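Local coordinates for protein exodeoxyribonuclease (Neisseria meningitidis, PDB 2JC5) that probably cleaves DNA at abasic sites as a metal-dependent AP endonuclease of the AP/ExoA repair family, with magnesium or manganese as cofactor, at residues S115-E118 and R119-K123; K163-Q166 and K167-G170. All blocks are in the same frame, centred on the assembly; numbering follows the deposited sequence. Where two conformers were deposited one is given.

Contact 1 of 2, residues S115-E118 and R119-K123; sequences SAEE and RQQVK. With BCN (bicine), chain C.
Four backbone hydrogen bonds wind the chain from Ala116 into the first turn of helix 117-139. Ala116 is the N-cap, and its carbonyl O takes the amide N of Gln120 at 3.0 Å, together with a weak, bent bond from Arg119 N. The regular i to i+4 pattern then continues with Gln121 N to Glu117 O at 2.8 Å and Val122 N to Glu118 O at 3.0 Å.

A side-chain bond runs along the same spacing. In the conformers modelled here, Gln121 NE2 gives a hydrogen to Glu117 OE2 at 3.2 Å with an N-H...O angle of 165°, the oxygen lying almost in the amide plane. Both chains bend to make it. Glu117 leaves with CG anti to its backbone N (chi1 -177°) and then folds at chi2, and Gln121 also folds at chi2. Each residue has a second conformer, so the bond is probably made only part of the time, and on this exposed side water can probably compete for it.

The van der Waals touches are small. The hydroxyl oxygen OG of Ser115 rests 3.3 Å from CG in the aliphatic part of Arg119, and the methyl CG1 of Val122 lies 3.6 Å above one face of the Arg119 guanidinium, toward its rim. The far end of that arginine makes a salt bridge with Glu92.

Lys123, extended throughout, reaches the bicine carboxylate, NZ to O21 at 2.9 Å, and also pairs with Glu175. Gln120 has its polar partner in Ser169.

Helix 117-139 is the crossover of the beta-alpha-beta unit between parallel strands 103-109 and 143-147, and on one side Val122 packs against Glu88 and Phe89 of helix 87-90.

Contact 2 of 2, residues K163-Q166 and K167-G170; sequences KGNQ and KNSG. With BCN (bicine), chain C.
The side-chain amides of Asn165 and Asn168 cross at a slant, their planes 67° apart, so neither lies flat on the other. Asn168 CB packs 3.7 Å from Asn165 O, and beyond the pair Asn165 touches Leu159.

The backbone under these amides is a type I beta turn from Asn165 to Asn168, closed by Asn168 N donating to Asn165 O at 3.0 Å. A water bridges Gly164 O and Lys167 N, giving a hydrogen to the carbonyl O of Gly164 at 2.8 Å and accepting one from the amide N of Lys167 at 2.9 Å. The whole lies in the long loop between strand 143-147 and helix 173-184.

Past the turn the chain runs into the bicine pocket. Ser169 has OG anti to its backbone N (chi1 -170°), and in the modelled conformer this oxygen hydrogen-bonds the bicine carboxylate, 3.0 Å from OG to O21. Gly170 follows. Its lack of a side chain suits the place twice over, since bicine C5 and the preceding carbonyl O both stand where a CB would point. The amide N of Gly170 is hydrogen-bonded to Glu175 OE1.

Overall arrangement
Contact 1, at the start of helix 117-139, precedes contact 2, in the loop leading to helix 173-184, and their centres are 15 Å apart on the same side of the chain's centre. They meet through Ser169, whose OG lies 2.6 Å from Gln120 OE1 and 3.1 Å from Lys123 NZ, both probable hydrogen bonds. Each contact also reaches the same bicine, so helix and loop line one pocket. Strand 143-147 links them along the chain. The pocket includes Asn151, predicted to stabilise the transition state, which is consistent with a place beside the probable catalytic centre of this DNase I-like fold.

Contact 1 of 2, residues S115-E118 and R119-K123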
loop_
_atom_site.group_PDB
_atom_site.type_symbol
_atom_site.label_atom_id
_atom_site.label_comp_id
_atom_site.label_asym_id
_atom_site.label_seq_id
_atom_site.Cartn_x
_atom_site.Cartn_y
_atom_site.Cartn_z
ATOM N N SER A 115 -8.671 10.505 13.135
ATOM C CA SER A 115 -9.737 10.160 14.078
ATOM C C SER A 115 -9.591 10.929 15.380
ATOM O O SER A 115 -10.582 11.402 15.954
ATOM C CB SER A 115 -9.720 8.675 14.381
ATOM O OG SER A 115 -8.492 8.287 14.987
ATOM N N ALA A 116 -8.356 11.049 15.854
ATOM C CA ALA A 116 -8.097 11.625 17.181
ATOM C C ALA A 116 -6.609 11.901 17.353
ATOM O O ALA A 116 -5.800 11.279 16.684
ATOM C CB ALA A 116 -8.580 10.677 18.267
ATOM N N GLU A 117 -6.254 12.799 18.272
ATOM C CA GLU A 117 -4.842 13.127 18.519
ATOM C C GLU A 117 -4.036 11.906 18.964
ATOM O O GLU A 117 -2.889 11.746 18.544
ATOM C CB GLU A 117 -4.709 14.258 19.544
ATOM C CG GLU A 117 -3.266 14.711 19.822
ATOM C CD GLU A 117 -2.513 15.159 18.579
ATOM O OE1 GLU A 117 -3.139 15.729 17.660
ATOM O OE2 GLU A 117 -1.284 14.945 18.526
ATOM N N GLU A 118 -4.623 11.031 19.779
ATOM C CA GLU A 118 -3.944 9.789 20.158
ATOM C C GLU A 118 -3.498 8.983 18.944
ATOM O O GLU A 118 -2.412 8.396 18.942
ATOM C CB GLU A 118 -4.845 8.882 21.004
ATOM C CG GLU A 118 -5.182 9.392 22.374
ATOM C CD GLU A 118 -6.159 8.477 23.094
ATOM O OE1 GLU A 118 -6.227 7.274 22.742
ATOM O OE2 GLU A 118 -6.853 8.959 24.013
ATOM N N ARG A 119 -4.343 8.929 17.910
ATOM C CA ARG A 119 -4.004 8.144 16.741
ATOM C C ARG A 119 -3.013 8.914 15.877
ATOM O O ARG A 119 -2.144 8.307 15.261
ATOM C CB ARG A 119 -5.255 7.729 15.948
ATOM C CG ARG A 119 -6.145 6.723 16.677
ATOM C CD ARG A 119 -5.401 5.456 17.102
ATOM N NE ARG A 119 -4.803 4.774 15.960
ATOM C CZ ARG A 119 -4.121 3.637 16.025
ATOM N NH1 ARG A 119 -3.919 3.036 17.192
ATOM N NH2 ARG A 119 -3.653 3.077 14.921
ATOM N N GLN A 120 -3.095 10.239 15.853
ATOM C CA GLN A 120 -2.042 11.011 15.161
ATOM C C GLN A 120 -0.710 10.737 15.829
ATOM O O GLN A 120 0.298 10.616 15.165
ATOM C CB GLN A 120 -2.328 12.510 15.055
ATOM C CG GLN A 120 -1.259 13.323 14.301
ATOM C CD GLN A 120 -1.218 12.971 12.821
ATOM O OE1 GLN A 120 -2.261 12.872 12.198
ATOM N NE2 GLN A 120 -0.030 12.763 12.268
ATOM N N GLN A 121 -0.706 10.623 17.157
ATOM C CA GLN A 121 0.538 10.282 17.859
ATOM C C GLN A 121 1.035 8.883 17.538
ATOM O O GLN A 121 2.225 8.690 17.313
ATOM C CB GLN A 121 0.386 10.474 19.368
ATOM C CG GLN A 121 0.406 11.930 19.764
ATOM C CD GLN A 121 1.731 12.606 19.419
ATOM O OE1 GLN A 121 2.815 12.104 19.747
ATOM N NE2 GLN A 121 1.649 13.749 18.745
ATOM N N VAL A 122 0.139 7.904 17.502
ATOM C CA VAL A 122 0.517 6.550 17.041
ATOM C C VAL A 122 1.119 6.623 15.635
ATOM O O VAL A 122 2.127 5.983 15.355
ATOM C CB VAL A 122 -0.682 5.550 17.049
ATOM C CG1 VAL A 122 -0.337 4.246 16.326
ATOM C CG2 VAL A 122 -1.132 5.291 18.485
ATOM N N LYS A 123 0.495 7.410 14.753
ATOM C CA LYS A 123 0.971 7.539 13.401
ATOM C C LYS A 123 2.389 8.086 13.397
ATOM O O LYS A 123 3.260 7.536 12.736
ATOM C CB LYS A 123 0.017 8.413 12.583
ATOM C CG LYS A 123 0.391 8.608 11.125
ATOM C CD LYS A 123 -0.679 9.426 10.424
ATOM C CE LYS A 123 -0.478 9.486 8.941
ATOM N NZ LYS A 123 -1.416 10.440 8.246
HETATM N N1 BCN C . -6.738 10.384 5.825
HETATM C C1 BCN C . -5.362 10.155 6.324
HETATM C C2 BCN C . -5.296 10.036 7.828
HETATM O O21 BCN C . -4.183 9.733 8.346
HETATM O O22 BCN C . -6.328 10.233 8.490
HETATM C C3 BCN C . -7.298 9.225 5.114
HETATM C C4 BCN C . -8.027 8.341 6.108
HETATM O O4 BCN C . -9.002 9.070 6.894
HETATM C C5 BCN C . -6.799 11.618 4.963
HETATM C C6 BCN C . -8.169 12.276 5.058
HETATM O O6 BCN C . -8.686 12.246 6.390
#

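Contact 2 of 2, residues K163-Q166 and K167-G170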
loop_
_atom_site.group_PDB
_atom_site.type_symbol
_atom_site.label_atom_id
_atom_site.label_comp_id
_atom_site.label_asym_id
_atom_site.label_seq_id
_atom_site.Cartn_x
_atom_site.Cartn_y
_atom_site.Cartn_z
ATOM N N LYS A 163 -5.196 23.386 -0.464
ATOM C CA LYS A 163 -5.316 24.655 0.250
ATOM C C LYS A 163 -5.968 24.486 1.622
ATOM O O LYS A 163 -5.586 25.156 2.581
ATOM C CB LYS A 163 -6.089 25.675 -0.607
ATOM C CG LYS A 163 -5.286 26.216 -1.786
ATOM C CD LYS A 163 -6.166 26.915 -2.825
ATOM C CE LYS A 163 -5.339 27.463 -3.980
ATOM N N GLY A 164 -6.929 23.576 1.715
ATOM C CA GLY A 164 -7.744 23.414 2.897
ATOM C C GLY A 164 -7.431 22.250 3.800
ATOM O O GLY A 164 -8.148 22.014 4.773
ATOM N N ASN A 165 -6.374 21.515 3.477
ATOM C CA ASN A 165 -6.019 20.308 4.228
ATOM C C ASN A 165 -4.663 20.351 4.947
ATOM O O ASN A 165 -4.217 19.344 5.486
ATOM C CB ASN A 165 -6.072 19.083 3.285
ATOM C CG ASN A 165 -7.481 18.543 3.090
ATOM O OD1 ASN A 165 -7.980 18.434 1.955
ATOM N ND2 ASN A 165 -8.109 18.157 4.179
ATOM N N GLN A 166 -4.045 21.522 5.033
ATOM C CA GLN A 166 -2.707 21.589 5.609
ATOM C C GLN A 166 -2.651 21.403 7.127
ATOM O O GLN A 166 -1.568 21.241 7.689
ATOM C CB GLN A 166 -2.051 22.896 5.200
ATOM C CG GLN A 166 -1.776 22.958 3.715
ATOM C CD GLN A 166 -1.311 24.311 3.300
ATOM O OE1 GLN A 166 -0.368 24.836 3.875
ATOM N NE2 GLN A 166 -1.998 24.918 2.344
ATOM N N LYS A 167 -3.802 21.441 7.789
ATOM C CA LYS A 167 -3.903 21.138 9.224
ATOM C C LYS A 167 -4.560 19.794 9.483
ATOM O O LYS A 167 -4.892 19.482 10.622
ATOM C CB LYS A 167 -4.731 22.214 9.940
ATOM C CG LYS A 167 -4.213 23.614 9.793
ATOM C CD LYS A 167 -4.991 24.549 10.711
ATOM C CE LYS A 167 -6.445 24.708 10.286
ATOM N NZ LYS A 167 -7.186 25.644 11.170
ATOM N N ASN A 168 -4.754 18.993 8.435
ATOM C CA ASN A 168 -5.431 17.705 8.579
ATOM C C ASN A 168 -4.493 16.545 8.336
ATOM O O ASN A 168 -3.611 16.612 7.463
ATOM C CB ASN A 168 -6.626 17.621 7.640
ATOM C CG ASN A 168 -7.663 18.661 7.940
ATOM O OD1 ASN A 168 -7.819 19.072 9.090
ATOM N ND2 ASN A 168 -8.377 19.106 6.914
ATOM N N SER A 169 -4.688 15.484 9.113
ATOM C CA SER A 169 -3.860 14.289 9.002
ATOM C C SER A 169 -3.897 13.780 7.570
ATOM O O SER A 169 -4.965 13.688 6.960
ATOM C CB SER A 169 -4.339 13.186 9.947
ATOM O OG SER A 169 -3.413 12.110 10.003
ATOM N N GLY A 170 -2.720 13.470 7.048
ATOM C CA GLY A 170 -2.541 13.155 5.653
ATOM C C GLY A 170 -1.833 14.219 4.866
ATOM O O GLY A 170 -1.257 13.916 3.838
HETATM N N1 BCN C . -6.738 10.384 5.825
HETATM C C1 BCN C . -5.362 10.155 6.324
HETATM C C2 BCN C . -5.296 10.036 7.828
HETATM O O21 BCN C . -4.183 9.733 8.346
HETATM O O22 BCN C . -6.328 10.233 8.490
HETATM C C3 BCN C . -7.298 9.225 5.114
HETATM C C4 BCN C . -8.027 8.341 6.108
HETATM O O4 BCN C . -9.002 9.070 6.894
HETATM C C5 BCN C . -6.799 11.618 4.963
HETATM C C6 BCN C . -8.169 12.276 5.058
HETATM O O6 BCN C . -8.686 12.246 6.390
HETATM O O HOH W 1 -6.607 22.030 7.145
#